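Local coordinates for cellulase (PDB 6UI3), which hydrolyses beta-1,4-glucans as the GH5_4 catalytic domain of a larger dockerin-bearing protein, a broad-specificity endoglucanase probably also active on other plant polysaccharides such as xylan, at residues 303-307 with 316-321; 283-288 with 328-334; 22-26 with 335-339. All coordinates share one frame; numbering follows the deposited sequence. Where two conformers were deposited one is given.

Contact 1: 303-307 with 316-321; sequences WWDNN and LGLLNR
Backbone N-H groups wrap the carboxylate of Asp305: those of Leu318 and Leu319 across the contact and that of Asn307 in its own segment. OD2 accepts from Leu319 N at 2.9 Å through its syn lone pair, in a nearly straight bond (173°), while Leu318 N makes weak bonds to both oxygens. OD1 also takes the N-H of Asn307 two residues on, at 2.9 Å, which is an Asx turn. A short acidic side chain suits this place: it turns its own strand end and still holds the returning loop, and Trp27 NE1 gives OD2 a further donor. Asn307 repeats the theme with an amide, its OD1 receiving Arg321 N at 2.9 Å from above the carbonyl plane. The Arg321 guanidinium then lies with one face over Asn307 CB, its plane 17° from that of the amide; NH2 reaches Asp305 O only weakly but also bonds Gly30 O, and NH1 bonds Thr32 OG1. A water accepts from Arg321 NE and donates to Leu319 O and, weakly, to Asp305 OD1. Trp303 uses edge and face at once. Its NE1 donates to Leu316 O at 2.9 Å, the oxygen lying in the ring plane, while Leu318 CD1 sits over the five-membered ring, 3.4 Å from its centroid, in a CH-pi contact. Leu316 CD1 meets the edge of Trp304 at CD1. The whole knits the C-terminal end of the last TIM-barrel strand to the loop leading to helix 329-339, with Leu318 touching that helix, Leu319 on helix 49-58, and strand 25-29 alongside.

Contact 2: 283-288 with 328-334; sequences RINFTK and YPELVQA
Arg283 and Leu331 meet where helices 280-296 and 329-339, the last two of the TIM barrel, run side by side around the strands, the axes of their short segments 8.6 Å apart and inclined at only 21° with the same chain direction. Ala334 permits the close approach: its CB points at the other helix and rests 3.7 Å from Ile284 O and against Thr287 CG2, so the backbones draw together, with the CA atoms of Lys288 and Ala334 only 4.7 Å apart. Leu331 fills the wider end with two branches. CD2 lies against the backbone of the facing helix, 3.6 Å from Ile284 N, and CD1 sits over the centre of the Arg283 guanidinium, 3.6 Å from CZ. In the conformer described, bends at chi2 and chi3 fold the arginine so that this flat group reaches Leu331. Its NH2 stands over one face of Tyr328, 3.7 Å from CD2, but the planes are 73° apart and the cation-pi attraction is at most weak; the firm polar partner is Ile274 O, bonded to NH1. Ile284 sends CD1 to 3.4 Å from Glu330 CB, using the aliphatic base of a side chain whose carboxylate turns elsewhere. Thr287 offers the methyl to Ala334 and gives its hydroxyl to Arg283 O at 2.8 Å, on the face of that carbonyl opposite Thr287 N. No hydrogen bond crosses between the segments, so the grip is one of shape and dispersion; the bordering polar groups Thr287 OG1 and Arg283 NH1 are satisfied by main-chain oxygens.

Contact 3: 22-26 with 335-339; sequences DMKIG and MKDGF
In the conformer described, Ile25 places its branches by chi1 of -55°, which sets CG2 anti to the backbone N and CG1 anti to the carbonyl carbon, and chi2 of 172° extends CD1 onward to the helix opposite; Phe339, with chi1 of -178°, carries its ring back to Lys24. The fold is the TIM barrel of family 5 glycoside hydrolases, and here its first strand, 25-29, meets its last helix, 329-339, where the ring of strands and helices closes. A beta-branched isoleucine suits the place because it spreads methyls in two directions. CG2 touches Met335 CB at 4.0 Å, CD1 rests 3.7 Å from Lys336 CA, and CG1 lies 4.0 Å from Phe339 CB. Three residues on one side of the helix are thereby met by one side chain. The long Met335 can serve two layers, its CB against Ile25 while its end runs on toward Trp303 and Leu318. Lys24 has a positive phi as the chain leaves helix 16-21, and its aliphatic part approaches the phenyl ring obliquely, CG 3.7 Å from Phe339 CZ. A lysine fits this partly exposed edge: its methylenes lie against the ring, and the charge is carried past it to Asp22. There NZ makes two bonds, one to Asp22 O at 2.9 Å and a salt bridge to Asp22 OD1 at 3.0 Å, the latter reached from above the carboxylate plane.

From the N terminus, the chain leaves 22-26 at the first barrel strand and meets the last helix some 310 residues later, so contact 3 closes a loop spanning almost the entire domain. Within that span lies contact 2, joining helix 280-296 to helix 329-339, and inside contact 2 lies contact 1, where the loop before the final helix folds back on the end of strand 301-305. The three nest without crossing. Helix 329-339 serves contacts 2 and 3, while strands 301-305 and 25-29, adjacent in the sheet, bring contacts 1 and 3 together. Trp303, Leu318, Leu331 and Met335 pack where the contacts meet, binding the barrel's last strand and two last helices to its first strand.

Contact 1: 303-307 with 316-321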
ATOM      1  N   TRP A 303       3.123  -3.170  -7.128  1.00  6.63           N
ATOM      2  CA  TRP A 303       3.618  -4.530  -6.931  1.00  7.12           C
ATOM      3  C   TRP A 303       4.251  -4.675  -5.548  1.00  6.95           C
ATOM      4  O   TRP A 303       5.006  -3.812  -5.102  1.00  7.42           O
ATOM      5  CB  TRP A 303       4.648  -4.860  -8.022  1.00  6.88           C
ATOM      6  CG  TRP A 303       5.206  -6.274  -7.950  1.00  7.38           C
ATOM      7  CD1 TRP A 303       6.171  -6.714  -7.104  1.00  7.21           C
ATOM      8  CD2 TRP A 303       4.856  -7.398  -8.768  1.00  6.73           C
ATOM      9  NE1 TRP A 303       6.417  -8.043  -7.318  1.00  7.18           N
ATOM     10  CE2 TRP A 303       5.641  -8.488  -8.345  1.00  6.65           C
ATOM     11  CE3 TRP A 303       3.953  -7.592  -9.808  1.00  7.85           C
ATOM     12  CZ2 TRP A 303       5.552  -9.741  -8.929  1.00  7.59           C
ATOM     13  CZ3 TRP A 303       3.881  -8.838 -10.398  1.00  8.35           C
ATOM     14  CH2 TRP A 303       4.686  -9.889  -9.960  1.00  8.75           C
ATOM     15  N   TRP A 304       3.952  -5.793  -4.883  1.00  6.19           N
ATOM     16  CA  TRP A 304       4.577  -6.117  -3.591  1.00  6.38           C
ATOM     17  C   TRP A 304       5.923  -6.793  -3.818  1.00  6.49           C
ATOM     18  O   TRP A 304       5.979  -7.965  -4.182  1.00  7.39           O
ATOM     19  CB  TRP A 304       3.681  -7.033  -2.754  1.00  7.21           C
ATOM     20  CG  TRP A 304       4.307  -7.345  -1.420  1.00  7.78           C
ATOM     21  CD1 TRP A 304       5.020  -8.461  -1.083  1.00  8.23           C
ATOM     22  CD2 TRP A 304       4.293  -6.513  -0.263  1.00  6.95           C
ATOM     23  NE1 TRP A 304       5.465  -8.364   0.218  1.00  7.96           N
ATOM     24  CE2 TRP A 304       5.019  -7.179   0.749  1.00  6.96           C
ATOM     25  CE3 TRP A 304       3.733  -5.266   0.025  1.00  7.19           C
ATOM     26  CZ2 TRP A 304       5.195  -6.635   2.008  1.00  7.80           C
ATOM     27  CZ3 TRP A 304       3.905  -4.738   1.274  1.00  8.15           C
ATOM     28  CH2 TRP A 304       4.622  -5.416   2.252  1.00  8.19           C
ATOM     29  N   ASP A 305       7.011  -6.063  -3.591  1.00  6.51           N
ATOM     30  CA  ASP A 305       8.370  -6.549  -3.842  1.00  6.77           C
ATOM     31  C   ASP A 305       9.080  -6.804  -2.517  1.00  6.74           C
ATOM     32  O   ASP A 305       9.538  -5.876  -1.855  1.00  7.84           O
ATOM     33  CB  ASP A 305       9.150  -5.579  -4.714  1.00  7.56           C
ATOM     34  CG  ASP A 305      10.434  -6.184  -5.234  1.00  7.36           C
ATOM     35  OD1 ASP A 305      10.961  -7.115  -4.571  1.00  8.57           O
ATOM     36  OD2 ASP A 305      10.910  -5.704  -6.283  1.00  8.44           O
ATOM     37  N   ASN A 306       9.168  -8.080  -2.132  1.00  7.19           N
ATOM     38  CA  ASN A 306       9.829  -8.454  -0.889  1.00  7.91           C
ATOM     39  C   ASN A 306      11.302  -8.841  -1.054  1.00  7.71           C
ATOM     40  O   ASN A 306      11.930  -9.272  -0.075  1.00  8.67           O
ATOM     41  CB  ASN A 306       9.068  -9.587  -0.196  1.00  8.15           C
ATOM     42  CG  ASN A 306       8.998 -10.851  -1.015  1.00  7.67           C
ATOM     43  OD1 ASN A 306       9.610 -10.974  -2.079  1.00  7.96           O
ATOM     44  ND2 ASN A 306       8.259 -11.813  -0.498  1.00  9.04           N
ATOM     45  N   ASN A 307      11.878  -8.662  -2.240  1.00  7.62           N
ATOM     46  CA  ASN A 307      13.284  -8.984  -2.498  1.00  8.38           C
ATOM     47  C   ASN A 307      13.592 -10.465  -2.303  1.00  9.00           C
ATOM     48  O   ASN A 307      14.754 -10.831  -2.089  1.00  9.55           O
ATOM     49  CB  ASN A 307      14.216  -8.126  -1.615  1.00  9.07           C
ATOM     50  CG  ASN A 307      15.678  -8.149  -2.050  1.00  9.73           C
ATOM     51  OD1 ASN A 307      16.022  -8.105  -3.231  1.00  9.62           O
ATOM     52  ND2 ASN A 307      16.558  -8.205  -1.061  1.00 10.19           N
ATOM     53  N   LEU A 316       8.364 -13.085  -4.683  1.00 10.23           N
ATOM     54  CA  LEU A 316       7.734 -11.880  -5.207  1.00  9.47           C
ATOM     55  C   LEU A 316       8.753 -10.815  -5.586  1.00  9.52           C
ATOM     56  O   LEU A 316       8.382  -9.674  -5.875  1.00  9.61           O
ATOM     57  CB  LEU A 316       6.733 -11.335  -4.178  1.00  9.93           C
ATOM     58  CG  LEU A 316       5.568 -12.267  -3.872  1.00 10.86           C
ATOM     59  CD1 LEU A 316       4.734 -11.755  -2.707  1.00 11.97           C
ATOM     60  CD2 LEU A 316       4.713 -12.446  -5.108  1.00 12.88           C
ATOM     61  N   GLY A 317      10.040 -11.145  -5.590  1.00  9.79           N
ATOM     62  CA  GLY A 317      11.046 -10.150  -5.920  1.00  9.74           C
ATOM     63  C   GLY A 317      10.976  -9.705  -7.376  1.00  8.80           C
ATOM     64  O   GLY A 317      10.767 -10.513  -8.287  1.00  9.75           O
ATOM     65  N   LEU A 318      11.162  -8.401  -7.593  1.00  8.46           N
ATOM     66  CA  LEU A 318      11.412  -7.852  -8.921  1.00  7.93           C
ATOM     67  C   LEU A 318      12.762  -7.164  -9.009  1.00  8.32           C
ATOM     68  O   LEU A 318      13.529  -7.420  -9.949  1.00  9.46           O
ATOM     69  CB  LEU A 318      10.334  -6.845  -9.346  1.00 10.89           C
ATOM     70  CG  LEU A 318       8.938  -7.384  -9.627  1.00 13.95           C
ATOM     71  CD1 LEU A 318       8.044  -6.248 -10.087  1.00 14.47           C
ATOM     72  CD2 LEU A 318       8.976  -8.490 -10.681  1.00 15.67           C
ATOM     73  N   LEU A 319      13.061  -6.277  -8.063  1.00  8.49           N
ATOM     74  CA  LEU A 319      14.360  -5.623  -7.963  1.00  8.67           C
ATOM     75  C   LEU A 319      15.245  -6.433  -7.023  1.00  8.62           C
ATOM     76  O   LEU A 319      14.930  -6.587  -5.839  1.00  8.94           O
ATOM     77  CB  LEU A 319      14.189  -4.206  -7.417  1.00  8.82           C
ATOM     78  CG  LEU A 319      15.490  -3.487  -7.100  1.00 10.04           C
ATOM     79  CD1 LEU A 319      16.262  -3.199  -8.400  1.00 11.03           C
ATOM     80  CD2 LEU A 319      15.231  -2.215  -6.325  1.00 11.65           C
ATOM     81  N   ASN A 320      16.338  -6.979  -7.546  1.00  8.57           N
ATOM     82  CA  ASN A 320      17.317  -7.638  -6.690  1.00 10.46           C
ATOM     83  C   ASN A 320      18.105  -6.532  -5.994  1.00 11.23           C
ATOM     84  O   ASN A 320      18.905  -5.838  -6.631  1.00 11.40           O
ATOM     85  CB  ASN A 320      18.216  -8.554  -7.514  1.00 13.01           C
ATOM     86  CG  ASN A 320      19.265  -9.229  -6.671  1.00 18.87           C
ATOM     87  OD1 ASN A 320      19.765  -8.648  -5.705  1.00 20.73           O
ATOM     88  ND2 ASN A 320      19.602 -10.467  -7.016  1.00 21.57           N
ATOM     89  N   ARG A 321      17.891  -6.356  -4.692  1.00 10.53           N
ATOM     90  CA  ARG A 321      18.485  -5.227  -3.991  1.00 11.23           C
ATOM     91  C   ARG A 321      19.971  -5.393  -3.721  1.00 12.55           C
ATOM     92  O   ARG A 321      20.622  -4.414  -3.361  1.00 14.81           O
ATOM     93  CB  ARG A 321      17.749  -4.958  -2.675  1.00 11.43           C
ATOM     94  CG  ARG A 321      16.285  -4.580  -2.867  1.00 10.36           C
ATOM     95  CD  ARG A 321      15.604  -4.231  -1.550  1.00 10.89           C
ATOM     96  NE  ARG A 321      14.172  -4.458  -1.608  1.00 10.12           N
ATOM     97  CZ  ARG A 321      13.383  -4.451  -0.540  1.00 10.64           C
ATOM     98  NH1 ARG A 321      13.880  -4.159   0.650  1.00 11.91           N
ATOM     99  NH2 ARG A 321      12.100  -4.749  -0.663  1.00 10.07           N
TER
HETATM  100  O   HOH W   1      13.250  -5.746  -3.886  1.00  8.71           O

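Contact 2: 283-288 with 328-334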
ATOM      1  N   ARG A 283       3.022 -15.460 -15.550  1.00  7.49           N
ATOM      2  CA  ARG A 283       3.140 -14.248 -14.745  0.55  7.10           C
ATOM      3  C   ARG A 283       3.105 -13.000 -15.622  1.00  7.02           C
ATOM      4  O   ARG A 283       2.536 -11.971 -15.227  1.00  7.55           O
ATOM      5  CB  ARG A 283       4.415 -14.301 -13.897  0.55  7.32           C
ATOM      6  CG  ARG A 283       4.423 -15.448 -12.893  0.55  7.46           C
ATOM      7  CD  ARG A 283       5.176 -15.087 -11.621  0.55  7.45           C
ATOM      8  NE  ARG A 283       6.611 -14.940 -11.819  0.55  7.43           N
ATOM      9  CZ  ARG A 283       7.419 -14.292 -10.988  0.55  7.60           C
ATOM     10  NH1 ARG A 283       6.939 -13.689  -9.912  0.55  8.37           N
ATOM     11  NH2 ARG A 283       8.715 -14.237 -11.247  0.55  8.36           N
ATOM     12  N   ILE A 284       3.710 -13.062 -16.813  1.00  7.06           N
ATOM     13  CA  ILE A 284       3.658 -11.944 -17.759  1.00  8.02           C
ATOM     14  C   ILE A 284       2.219 -11.679 -18.173  1.00  7.73           C
ATOM     15  O   ILE A 284       1.730 -10.543 -18.122  1.00  7.74           O
ATOM     16  CB  ILE A 284       4.540 -12.237 -18.991  1.00  8.45           C
ATOM     17  CG1 ILE A 284       6.021 -12.273 -18.598  1.00  9.87           C
ATOM     18  CG2 ILE A 284       4.305 -11.197 -20.081  1.00  9.35           C
ATOM     19  CD1 ILE A 284       6.928 -12.861 -19.678  1.00 10.70           C
ATOM     20  N   ASN A 285       1.518 -12.740 -18.579  1.00  7.81           N
ATOM     21  CA  ASN A 285       0.144 -12.589 -19.043  1.00  8.03           C
ATOM     22  C   ASN A 285      -0.759 -12.087 -17.931  1.00  7.84           C
ATOM     23  O   ASN A 285      -1.593 -11.199 -18.142  1.00  7.66           O
ATOM     24  CB  ASN A 285      -0.400 -13.925 -19.559  1.00  8.40           C
ATOM     25  CG  ASN A 285       0.343 -14.449 -20.765  1.00  9.39           C
ATOM     26  OD1 ASN A 285       1.045 -13.708 -21.462  1.00 10.03           O
ATOM     27  ND2 ASN A 285       0.166 -15.734 -21.032  1.00  9.46           N
ATOM     28  N   PHE A 286      -0.588 -12.630 -16.728  1.00  6.89           N
ATOM     29  CA  PHE A 286      -1.330 -12.151 -15.570  1.00  7.02           C
ATOM     30  C   PHE A 286      -1.111 -10.667 -15.340  1.00  6.95           C
ATOM     31  O   PHE A 286      -2.066  -9.905 -15.136  1.00  7.15           O
ATOM     32  CB  PHE A 286      -0.883 -12.945 -14.339  1.00  7.17           C
ATOM     33  CG  PHE A 286      -1.432 -12.434 -13.018  1.00  6.94           C
ATOM     34  CD1 PHE A 286      -0.825 -11.395 -12.331  1.00  7.93           C
ATOM     35  CD2 PHE A 286      -2.536 -13.030 -12.431  1.00  7.25           C
ATOM     36  CE1 PHE A 286      -1.341 -10.959 -11.099  1.00  8.52           C
ATOM     37  CE2 PHE A 286      -3.032 -12.587 -11.197  1.00  8.64           C
ATOM     38  CZ  PHE A 286      -2.441 -11.566 -10.553  1.00  8.53           C
ATOM     39  N   THR A 287       0.149 -10.246 -15.332  1.00  6.60           N
ATOM     40  CA  THR A 287       0.492  -8.878 -14.955  1.00  6.50           C
ATOM     41  C   THR A 287      -0.013  -7.893 -15.992  1.00  7.34           C
ATOM     42  O   THR A 287      -0.586  -6.849 -15.645  1.00  7.50           O
ATOM     43  CB  THR A 287       2.001  -8.771 -14.735  1.00  7.33           C
ATOM     44  OG1 THR A 287       2.396  -9.649 -13.675  1.00  7.73           O
ATOM     45  CG2 THR A 287       2.415  -7.365 -14.380  1.00  8.12           C
ATOM     46  N   LYS A 288       0.144  -8.227 -17.268  1.00  7.12           N
ATOM     47  CA  LYS A 288      -0.391  -7.387 -18.334  0.51  8.10           C
ATOM     48  C   LYS A 288      -1.905  -7.251 -18.204  1.00  7.80           C
ATOM     49  O   LYS A 288      -2.455  -6.146 -18.240  1.00  8.06           O
ATOM     50  CB  LYS A 288      -0.013  -8.005 -19.684  0.51 10.02           C
ATOM     51  CG  LYS A 288      -0.686  -7.380 -20.892  0.51 12.32           C
ATOM     52  CD  LYS A 288      -0.191  -5.980 -21.141  0.51 14.33           C
ATOM     53  CE  LYS A 288      -0.982  -5.297 -22.258  0.51 16.84           C
ATOM     54  NZ  LYS A 288      -0.902  -5.996 -23.566  0.51 18.69           N
ATOM     55  N   TYR A 328      13.692 -10.470 -13.858  1.00  8.21           N
ATOM     56  CA  TYR A 328      12.451 -10.710 -14.601  1.00  7.68           C
ATOM     57  C   TYR A 328      12.013  -9.385 -15.220  1.00  8.01           C
ATOM     58  O   TYR A 328      10.966  -8.827 -14.867  1.00  8.94           O
ATOM     59  CB  TYR A 328      11.348 -11.295 -13.709  1.00  9.53           C
ATOM     60  CG  TYR A 328      11.877 -12.377 -12.804  1.00 10.27           C
ATOM     61  CD1 TYR A 328      12.512 -13.482 -13.333  1.00 13.35           C
ATOM     62  CD2 TYR A 328      11.809 -12.251 -11.413  1.00 10.78           C
ATOM     63  CE1 TYR A 328      13.061 -14.458 -12.516  1.00 15.66           C
ATOM     64  CE2 TYR A 328      12.346 -13.217 -10.596  1.00 12.36           C
ATOM     65  CZ  TYR A 328      12.970 -14.316 -11.142  1.00 16.08           C
ATOM     66  OH  TYR A 328      13.537 -15.291 -10.339  1.00 19.36           O
ATOM     67  N   PRO A 329      12.809  -8.839 -16.146  1.00  8.74           N
ATOM     68  CA  PRO A 329      12.429  -7.545 -16.740  1.00  8.65           C
ATOM     69  C   PRO A 329      11.105  -7.617 -17.472  1.00  9.08           C
ATOM     70  O   PRO A 329      10.413  -6.589 -17.606  1.00  9.18           O
ATOM     71  CB  PRO A 329      13.605  -7.222 -17.672  1.00  9.77           C
ATOM     72  CG  PRO A 329      14.134  -8.581 -18.089  1.00  9.60           C
ATOM     73  CD  PRO A 329      13.994  -9.420 -16.812  1.00  9.25           C
ATOM     74  N   GLU A 330      10.710  -8.819 -17.909  1.00  8.36           N
ATOM     75  CA  GLU A 330       9.451  -8.994 -18.615  1.00  8.66           C
ATOM     76  C   GLU A 330       8.268  -8.599 -17.747  1.00  8.63           C
ATOM     77  O   GLU A 330       7.219  -8.211 -18.266  1.00  8.43           O
ATOM     78  CB  GLU A 330       9.286 -10.454 -19.042  1.00  9.54           C
ATOM     79  CG  GLU A 330      10.400 -11.013 -19.918  1.00  9.93           C
ATOM     80  CD  GLU A 330      11.555 -11.697 -19.157  1.00  9.97           C
ATOM     81  OE1 GLU A 330      11.749 -11.429 -17.950  1.00 10.08           O
ATOM     82  OE2 GLU A 330      12.258 -12.495 -19.792  1.00 11.90           O
ATOM     83  N   LEU A 331       8.384  -8.714 -16.427  1.00  8.33           N
ATOM     84  CA  LEU A 331       7.265  -8.371 -15.562  1.00  7.99           C
ATOM     85  C   LEU A 331       7.130  -6.865 -15.417  1.00  8.38           C
ATOM     86  O   LEU A 331       6.012  -6.343 -15.316  1.00  9.00           O
ATOM     87  CB  LEU A 331       7.426  -9.041 -14.192  1.00  8.74           C
ATOM     88  CG  LEU A 331       7.345 -10.560 -14.244  1.00  9.51           C
ATOM     89  CD1 LEU A 331       7.501 -11.174 -12.858  1.00 10.75           C
ATOM     90  CD2 LEU A 331       6.055 -11.061 -14.892  1.00 10.94           C
ATOM     91  N   VAL A 332       8.252  -6.149 -15.369  1.00  8.63           N
ATOM     92  CA  VAL A 332       8.190  -4.695 -15.393  1.00  8.77           C
ATOM     93  C   VAL A 332       7.599  -4.233 -16.716  1.00  8.63           C
ATOM     94  O   VAL A 332       6.739  -3.340 -16.768  1.00 10.11           O
ATOM     95  CB  VAL A 332       9.590  -4.093 -15.154  1.00 10.27           C
ATOM     96  CG1 VAL A 332       9.532  -2.583 -15.220  1.00 11.81           C
ATOM     97  CG2 VAL A 332      10.176  -4.576 -13.823  1.00 12.22           C
ATOM     98  N   GLN A 333       8.039  -4.842 -17.819  1.00  8.87           N
ATOM     99  CA  GLN A 333       7.508  -4.466 -19.121  1.00  9.22           C
ATOM    100  C   GLN A 333       6.019  -4.774 -19.219  1.00  9.10           C
ATOM    101  O   GLN A 333       5.277  -4.035 -19.874  1.00  9.75           O
ATOM    102  CB  GLN A 333       8.292  -5.166 -20.234  1.00 10.58           C
ATOM    103  CG  GLN A 333       7.954  -4.653 -21.627  1.00 13.67           C
ATOM    104  CD  GLN A 333       8.272  -3.183 -21.792  1.00 15.45           C
ATOM    105  OE1 GLN A 333       9.364  -2.741 -21.451  1.00 16.89           O
ATOM    106  NE2 GLN A 333       7.312  -2.420 -22.283  1.00 16.29           N
ATOM    107  N   ALA A 334       5.561  -5.855 -18.583  1.00  8.28           N
ATOM    108  CA  ALA A 334       4.137  -6.185 -18.595  1.00  8.41           C
ATOM    109  C   ALA A 334       3.317  -5.115 -17.892  1.00  8.70           C
ATOM    110  O   ALA A 334       2.203  -4.792 -18.329  1.00  8.78           O
ATOM    111  CB  ALA A 334       3.903  -7.553 -17.943  1.00  9.31           C
TER

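Contact 3: 22-26 with 335-339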
ATOM      1  N   ASP A  22      -2.294  10.678 -11.567  1.00 11.83           N
ATOM      2  CA  ASP A  22      -0.876  10.961 -11.777  1.00 11.22           C
ATOM      3  C   ASP A  22       0.055   9.899 -11.190  1.00 11.58           C
ATOM      4  O   ASP A  22       1.261   9.964 -11.444  1.00 12.22           O
ATOM      5  CB  ASP A  22      -0.542  12.332 -11.166  1.00 12.28           C
ATOM      6  CG  ASP A  22       0.746  12.909 -11.696  1.00 13.40           C
ATOM      7  OD1 ASP A  22       0.910  12.956 -12.927  1.00 14.81           O
ATOM      8  OD2 ASP A  22       1.576  13.335 -10.868  1.00 13.95           O
ATOM      9  N   MET A  23      -0.462   8.913 -10.444  1.00 11.03           N
ATOM     10  CA  MET A  23       0.405   7.991  -9.699  1.00 11.48           C
ATOM     11  C   MET A  23       1.090   6.940 -10.576  1.00 12.67           C
ATOM     12  O   MET A  23       2.223   6.537 -10.279  1.00 13.62           O
ATOM     13  CB  MET A  23      -0.404   7.313  -8.594  1.00 10.24           C
ATOM     14  CG  MET A  23      -0.706   8.234  -7.446  1.00 10.84           C
ATOM     15  SD  MET A  23      -1.781   7.545  -6.183  1.00 10.21           S
ATOM     16  CE  MET A  23      -0.754   6.270  -5.476  1.00 11.51           C
ATOM     17  N   LYS A  24       0.425   6.450 -11.602  1.00 11.68           N
ATOM     18  CA  LYS A  24       1.017   5.544 -12.654  1.00 10.67           C
ATOM     19  C   LYS A  24       1.399   4.184 -12.051  1.00 11.47           C
ATOM     20  O   LYS A  24       0.600   3.603 -11.303  1.00 14.01           O
ATOM     21  CB  LYS A  24       2.095   6.247 -13.430  1.00 12.54           C
ATOM     22  CG  LYS A  24       1.634   7.600 -13.958  1.00 15.40           C
ATOM     23  CD  LYS A  24       2.683   8.269 -14.824  1.00 19.64           C
ATOM     24  CE  LYS A  24       2.300   9.704 -15.158  1.00 23.79           C
ATOM     25  NZ  LYS A  24       2.529  10.630 -14.013  1.00 24.54           N
ATOM     26  N   ILE A  25       2.576   3.615 -12.392  1.00 10.88           N
ATOM     27  CA  ILE A  25       3.023   2.275 -11.992  0.52 11.07           C
ATOM     28  C   ILE A  25       3.769   2.365 -10.665  1.00  9.93           C
ATOM     29  O   ILE A  25       4.647   3.231 -10.521  1.00 10.76           O
ATOM     30  CB  ILE A  25       3.949   1.701 -13.092  0.52 12.86           C
ATOM     31  CG1 ILE A  25       3.248   1.709 -14.455  0.52 13.93           C
ATOM     32  CG2 ILE A  25       4.433   0.297 -12.726  0.52 12.99           C
ATOM     33  CD1 ILE A  25       4.152   1.354 -15.615  0.52 15.31           C
ATOM     34  N   GLY A  26       3.500   1.453  -9.731  1.00  8.57           N
ATOM     35  CA  GLY A  26       4.083   1.532  -8.411  1.00  9.07           C
ATOM     36  C   GLY A  26       4.647   0.227  -7.869  1.00  7.29           C
ATOM     37  O   GLY A  26       4.588  -0.833  -8.503  1.00  7.93           O
ATOM     38  N   MET A 335       3.838  -4.564 -16.788  1.00  8.05           N
ATOM     39  CA  MET A 335       3.153  -3.459 -16.129  1.00  8.31           C
ATOM     40  C   MET A 335       3.064  -2.257 -17.051  1.00  9.63           C
ATOM     41  O   MET A 335       2.001  -1.635 -17.172  1.00 10.31           O
ATOM     42  CB  MET A 335       3.881  -3.085 -14.832  1.00  9.84           C
ATOM     43  CG  MET A 335       3.862  -4.171 -13.760  1.00  9.59           C
ATOM     44  SD  MET A 335       4.607  -3.742 -12.163  1.00 16.86           S
ATOM     45  CE  MET A 335       5.269  -5.317 -11.696  1.00 22.43           C
ATOM     46  N   LYS A 336       4.166  -1.927 -17.730  1.00  9.89           N
ATOM     47  CA  LYS A 336       4.150  -0.811 -18.664  1.00 11.47           C
ATOM     48  C   LYS A 336       3.174  -1.062 -19.796  1.00 12.38           C
ATOM     49  O   LYS A 336       2.428  -0.160 -20.203  1.00 13.30           O
ATOM     50  CB  LYS A 336       5.543  -0.581 -19.247  1.00 13.95           C
ATOM     51  CG  LYS A 336       6.522  -0.073 -18.251  1.00 16.03           C
ATOM     52  CD  LYS A 336       7.879   0.010 -18.901  1.00 22.34           C
ATOM     53  CE  LYS A 336       8.881   0.564 -17.946  1.00 25.68           C
ATOM     54  NZ  LYS A 336      10.233   0.570 -18.567  1.00 27.19           N
ATOM     55  N   ASP A 337       3.169  -2.281 -20.332  1.00 12.51           N
ATOM     56  CA  ASP A 337       2.293  -2.578 -21.453  1.00 14.19           C
ATOM     57  C   ASP A 337       0.831  -2.545 -21.029  1.00 13.91           C
ATOM     58  O   ASP A 337      -0.031  -2.146 -21.820  1.00 15.49           O
ATOM     59  CB  ASP A 337       2.634  -3.946 -22.048  1.00 14.64           C
ATOM     60  CG  ASP A 337       3.976  -3.972 -22.760  1.00 17.43           C
ATOM     61  OD1 ASP A 337       4.567  -2.906 -23.032  1.00 18.43           O
ATOM     62  OD2 ASP A 337       4.443  -5.091 -23.065  1.00 18.71           O
ATOM     63  N   GLY A 338       0.531  -2.933 -19.789  1.00 11.62           N
ATOM     64  CA  GLY A 338      -0.835  -2.846 -19.313  1.00 11.70           C
ATOM     65  C   GLY A 338      -1.272  -1.423 -19.047  1.00 12.35           C
ATOM     66  O   GLY A 338      -2.439  -1.078 -19.255  1.00 13.47           O
ATOM     67  N   PHE A 339      -0.342  -0.582 -18.580  1.00 12.38           N
ATOM     68  CA  PHE A 339      -0.656   0.798 -18.237  1.00 13.82           C
ATOM     69  C   PHE A 339      -0.810   1.682 -19.470  1.00 16.40           C
ATOM     70  O   PHE A 339      -1.698   2.530 -19.516  1.00 17.78           O
ATOM     71  CB  PHE A 339       0.433   1.366 -17.320  1.00 13.42           C
ATOM     72  CG  PHE A 339       0.161   2.766 -16.888  1.00 15.09           C
ATOM     73  CD1 PHE A 339      -0.776   3.031 -15.904  1.00 15.47           C
ATOM     74  CD2 PHE A 339       0.794   3.838 -17.495  1.00 18.05           C
ATOM     75  CE1 PHE A 339      -1.050   4.301 -15.510  1.00 17.28           C
ATOM     76  CE2 PHE A 339       0.513   5.143 -17.105  1.00 20.06           C
ATOM     77  CZ  PHE A 339      -0.435   5.377 -16.126  1.00 19.39           C
TER